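Local coordinates for catabolite activation-like protein (Xanthomonas campestris pv. campestris, PDB 3IWZ), which acts as a dimeric global transcription regulator of the CRP family, activating or repressing virulence genes and apparently losing its DNA-binding ability when it binds cyclic di-GMP, at residues Leu208-Leu211 / Gln212-Leu216; Lys143-Leu146 / Asp147-Lys151. All blocks are in the same frame, centred on the assembly; numbering follows the deposited sequence.

Contact 1 (Leu208-Leu211 / Gln212-Leu216); sequences LKKL and QADGL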
loop_
_atom_site.group_PDB
_atom_site.type_symbol
_atom_site.label_atom_id
_atom_site.label_comp_id
_atom_site.label_asym_id
_atom_site.label_seq_id
_atom_site.Cartn_x
_atom_site.Cartn_y
_atom_site.Cartn_z
ATOM N N LEU D 208 -10.136 -4.312 25.473
ATOM C CA LEU D 208 -9.332 -5.366 26.070
ATOM C C LEU D 208 -9.971 -5.856 27.358
ATOM O O LEU D 208 -9.838 -7.025 27.721
ATOM C CB LEU D 208 -7.913 -4.876 26.359
ATOM C CG LEU D 208 -6.869 -5.181 25.279
ATOM C CD1 LEU D 208 -5.490 -4.783 25.791
ATOM C CD2 LEU D 208 -6.897 -6.668 24.931
ATOM N N LYS D 209 -10.666 -4.959 28.045
ATOM C CA LYS D 209 -11.330 -5.309 29.290
ATOM C C LYS D 209 -12.643 -6.018 28.954
ATOM O O LYS D 209 -12.987 -7.033 29.567
ATOM C CB LYS D 209 -11.590 -4.047 30.115
ATOM C CG LYS D 209 -11.972 -4.308 31.560
ATOM C CD LYS D 209 -11.900 -3.021 32.372
ATOM C CE LYS D 209 -12.302 -3.242 33.819
ATOM N NZ LYS D 209 -11.993 -2.047 34.649
ATOM N N LYS D 210 -13.362 -5.488 27.967
ATOM C CA LYS D 210 -14.627 -6.071 27.528
ATOM C C LYS D 210 -14.400 -7.486 27.011
ATOM O O LYS D 210 -15.312 -8.308 27.015
ATOM C CB LYS D 210 -15.251 -5.203 26.431
ATOM C CG LYS D 210 -16.247 -5.920 25.521
ATOM C CD LYS D 210 -17.532 -6.301 26.239
ATOM C CE LYS D 210 -18.535 -6.889 25.254
ATOM N NZ LYS D 210 -19.894 -7.047 25.842
ATOM N N LEU D 211 -13.181 -7.763 26.558
ATOM C CA LEU D 211 -12.837 -9.088 26.055
ATOM C C LEU D 211 -12.329 -9.940 27.222
ATOM O O LEU D 211 -12.327 -11.171 27.152
ATOM C CB LEU D 211 -11.770 -8.983 24.958
ATOM C CG LEU D 211 -12.206 -8.255 23.678
ATOM C CD1 LEU D 211 -11.026 -8.053 22.752
ATOM C CD2 LEU D 211 -13.289 -9.058 22.983
ATOM N N GLN D 212 -11.909 -9.273 28.295
ATOM C CA GLN D 212 -11.423 -9.953 29.494
ATOM C C GLN D 212 -12.647 -10.402 30.284
ATOM O O GLN D 212 -12.560 -11.274 31.152
ATOM C CB GLN D 212 -10.596 -9.005 30.365
ATOM C CG GLN D 212 -9.883 -9.708 31.513
ATOM C CD GLN D 212 -9.671 -8.816 32.721
ATOM O OE1 GLN D 212 -8.874 -9.137 33.605
ATOM N NE2 GLN D 212 -10.397 -7.698 32.776
ATOM N N ALA D 213 -13.781 -9.771 29.985
ATOM C CA ALA D 213 -15.054 -10.082 30.627
ATOM C C ALA D 213 -15.715 -11.176 29.803
ATOM O O ALA D 213 -16.081 -12.229 30.322
ATOM C CB ALA D 213 -15.940 -8.843 30.660
ATOM N N ASP D 214 -15.857 -10.910 28.509
ATOM C CA ASP D 214 -16.459 -11.854 27.573
ATOM C C ASP D 214 -15.820 -13.250 27.625
ATOM O O ASP D 214 -16.288 -14.181 26.966
ATOM C CB ASP D 214 -16.367 -11.284 26.149
ATOM C CG ASP D 214 -17.360 -10.157 25.902
ATOM O OD1 ASP D 214 -17.526 -9.288 26.789
ATOM O OD2 ASP D 214 -17.975 -10.137 24.814
ATOM N N GLY D 215 -14.750 -13.396 28.403
ATOM C CA GLY D 215 -14.092 -14.688 28.522
ATOM C C GLY D 215 -13.459 -15.199 27.238
ATOM O O GLY D 215 -14.014 -16.062 26.552
ATOM N N LEU D 216 -12.287 -14.669 26.910
ATOM C CA LEU D 216 -11.592 -15.092 25.706
ATOM C C LEU D 216 -10.126 -14.667 25.740
ATOM O O LEU D 216 -9.349 -15.029 24.857
ATOM C CB LEU D 216 -12.296 -14.519 24.476
ATOM C CG LEU D 216 -12.327 -15.472 23.279
ATOM C CD1 LEU D 216 -12.921 -16.817 23.701
ATOM C CD2 LEU D 216 -13.149 -14.853 22.159
HETATM O O HOH W 1 -19.183 -7.827 28.367
#
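The Asp214 carboxylate has the end of the Lys210 chain running past its two oxygens, first the CE methylene and then NZ. Lys210 NZ forms a salt bridge with OD1 of Asp214 at 3.4 Å; the still closer approach of Lys210 CE to that oxygen, 3.0 Å, is tight and doubtful in detail. A water also joins the two groups, accepting from Lys210 NZ and donating to Asp214 OD1, 2.7 Å from each. It is the kink at chi2 (69°) that swings the otherwise stretched lysine round to the acid one helical turn on. The second flat group, the Gln212 amide, presents NE2 to the aliphatic CG of Lys209 at 3.9 Å. The backbone ties the same turn together: Asp214 N donates to Lys210 O over 3.0 Å, whereas Gln212 N and Ala213 N share Lys209 O in weak, bent bonds. Gly215, with positive phi, then turns the chain out of the helix. This is the end of helix 201-213, the second helix of the predicted helix-turn-helix. Leu208 and Leu211 pack on Leu217 and Gln212 on His218 of strand 217-220, while Leu216 is hydrogen-bonded through its backbone to Tyr227 of the adjoining wing strand 223-227.

Contact 2 (Lys143-Leu146 / Asp147-Lys151); sequences KRLL and DTTRK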
loop_
_atom_site.group_PDB
_atom_site.type_symbol
_atom_site.label_atom_id
_atom_site.label_comp_id
_atom_site.label_asym_id
_atom_site.label_seq_id
_atom_site.Cartn_x
_atom_site.Cartn_y
_atom_site.Cartn_z
ATOM N N LYS D 143 3.691 -7.226 -1.163
ATOM C CA LYS D 143 3.090 -7.751 0.067
ATOM C C LYS D 143 2.535 -6.631 0.938
ATOM O O LYS D 143 1.458 -6.758 1.518
ATOM C CB LYS D 143 4.105 -8.573 0.868
ATOM C CG LYS D 143 4.490 -9.883 0.217
ATOM C CD LYS D 143 5.633 -10.565 0.964
ATOM C CE LYS D 143 6.904 -9.719 0.894
ATOM N NZ LYS D 143 8.041 -10.390 1.585
ATOM N N ARG D 144 3.272 -5.530 1.021
ATOM C CA ARG D 144 2.851 -4.384 1.829
ATOM C C ARG D 144 1.629 -3.708 1.244
ATOM O O ARG D 144 0.751 -3.250 1.980
ATOM C CB ARG D 144 3.988 -3.376 1.951
ATOM C CG ARG D 144 5.189 -3.926 2.699
ATOM C CD ARG D 144 6.416 -3.041 2.547
ATOM N NE ARG D 144 7.627 -3.857 2.598
ATOM C CZ ARG D 144 8.870 -3.386 2.606
ATOM N NH1 ARG D 144 9.886 -4.238 2.652
ATOM N NH2 ARG D 144 9.100 -2.073 2.580
ATOM N N LEU D 145 1.582 -3.645 -0.083
ATOM C CA LEU D 145 0.455 -3.045 -0.777
ATOM C C LEU D 145 -0.779 -3.878 -0.456
ATOM O O LEU D 145 -1.828 -3.340 -0.092
ATOM C CB LEU D 145 0.682 -3.037 -2.306
ATOM C CG LEU D 145 -0.502 -2.496 -3.130
ATOM C CD1 LEU D 145 -0.915 -1.140 -2.562
ATOM C CD2 LEU D 145 -0.130 -2.370 -4.637
ATOM N N LEU D 146 -0.648 -5.194 -0.595
ATOM C CA LEU D 146 -1.762 -6.086 -0.324
ATOM C C LEU D 146 -2.187 -5.923 1.139
ATOM O O LEU D 146 -3.373 -5.774 1.429
ATOM C CB LEU D 146 -1.365 -7.545 -0.623
ATOM C CG LEU D 146 -2.342 -8.660 -0.224
ATOM C CD1 LEU D 146 -3.669 -8.485 -0.956
ATOM C CD2 LEU D 146 -1.727 -10.016 -0.548
ATOM N N ASP D 147 -1.211 -5.919 2.047
ATOM C CA ASP D 147 -1.498 -5.764 3.478
ATOM C C ASP D 147 -2.139 -4.418 3.828
ATOM O O ASP D 147 -3.082 -4.365 4.623
ATOM C CB ASP D 147 -0.225 -5.933 4.322
ATOM C CG ASP D 147 0.240 -7.374 4.393
ATOM O OD1 ASP D 147 -0.568 -8.269 4.070
ATOM O OD2 ASP D 147 1.410 -7.610 4.784
ATOM N N THR D 148 -1.633 -3.335 3.239
ATOM C CA THR D 148 -2.180 -2.005 3.517
ATOM C C THR D 148 -3.546 -1.859 2.870
ATOM O O THR D 148 -4.452 -1.237 3.430
ATOM C CB THR D 148 -1.250 -0.900 2.995
ATOM O OG1 THR D 148 0.082 -1.217 3.372
ATOM C CG2 THR D 148 -1.629 0.474 3.596
ATOM N N THR D 149 -3.701 -2.437 1.683
ATOM C CA THR D 149 -4.993 -2.376 1.005
ATOM C C THR D 149 -6.033 -3.013 1.921
ATOM O O THR D 149 -7.158 -2.510 2.063
ATOM C CB THR D 149 -4.972 -3.142 -0.325
ATOM O OG1 THR D 149 -4.053 -2.511 -1.220
ATOM C CG2 THR D 149 -6.364 -3.179 -0.948
ATOM N N ARG D 150 -5.648 -4.119 2.555
ATOM C CA ARG D 150 -6.565 -4.811 3.455
ATOM C C ARG D 150 -6.866 -3.979 4.687
ATOM O O ARG D 150 -8.000 -3.964 5.171
ATOM C CB ARG D 150 -5.996 -6.170 3.879
ATOM C CG ARG D 150 -6.079 -7.230 2.802
ATOM C CD ARG D 150 -5.147 -8.408 3.068
ATOM N NE ARG D 150 -5.390 -9.464 2.088
ATOM C CZ ARG D 150 -4.665 -10.573 1.975
ATOM N NH1 ARG D 150 -3.632 -10.792 2.784
ATOM N NH2 ARG D 150 -4.976 -11.468 1.047
ATOM N N LYS D 151 -5.856 -3.272 5.186
ATOM C CA LYS D 151 -6.027 -2.443 6.374
ATOM C C LYS D 151 -7.020 -1.322 6.098
ATOM O O LYS D 151 -7.925 -1.067 6.888
ATOM C CB LYS D 151 -4.684 -1.849 6.803
ATOM C CG LYS D 151 -4.582 -1.604 8.288
ATOM C CD LYS D 151 -3.249 -0.997 8.646
ATOM C CE LYS D 151 -3.080 -0.862 10.146
ATOM N NZ LYS D 151 -2.553 -2.109 10.776
#
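Leu146 lies against one face of the Arg150 guanidinium, one turn further along the helix. Its CG sits 3.7 Å above the plane of that group, over the centre, and its methyl CD1 comes within 3.6 Å of Arg150 NE. The leucine puts its branch there with CG trans to the backbone N (chi1 172°), while the arginine runs extended from CG to NE and crosses it at an angle, so that a flat charged group rests on a branched hydrocarbon. Arg150 NH2 also makes a long, weak ion pair with Glu99 of the second subunit.

Two threonines side by side turn their hydroxyls back into the helix. Thr148 OG1 donates to Arg144 O at 2.6 Å, and Thr149 OG1 to Leu145 O, also at 2.6 Å. Each of these carbonyls takes the amide of the same threonine as well, Thr148 N on Arg144 O and Thr149 N on Leu145 O, both at 2.7 Å; hydroxyl and amide arrive from opposite faces of the carbonyl plane. Each oxygen is thus gripped twice, and both hydroxyls of these buried threonines have a partner. A threonine hydroxyl bonding back to the carbonyl four residues earlier is a common feature within helices; here the pair lies in the second half of helix 130-157, the long helix that in CRP-family proteins links the cyclic-nucleotide-binding domain to the DNA-binding domain and pairs with its mate in the dimer. Thr148 packs on Leu145 of the second subunit, and Thr149 on Leu77 of that subunit.

Leu145 brings its CD1 methyl to 3.7 Å from Thr149 OG1. The Arg144 guanidinium has its partners outside this turn: NH1 forms a salt bridge with Glu84 and a hydrogen bond to Phe85 O, and the group makes a cation-pi contact with Phe80.

Overall arrangement
Contact 2 comes first along the chain, on the long helix 130-157, and contact 1 follows at the close of helix 201-213. Contact 2 lies near the middle of the chain, its centre 12 Å from that of the chain; contact 1 is far out in the DNA-binding domain, at 27 Å. Their centres are 29 Å apart and their nearest atoms about 15 Å, so they do not touch. Contact 2 is the one beside the nucleotide-binding domain: its Arg144 reaches Glu84, which lies within the long region assigned to cyclic-nucleotide binding. From contact 2, Lys151 NZ hydrogen-bonds to Leu196 O in helix 190-197, the first helix of the predicted helix-turn-helix.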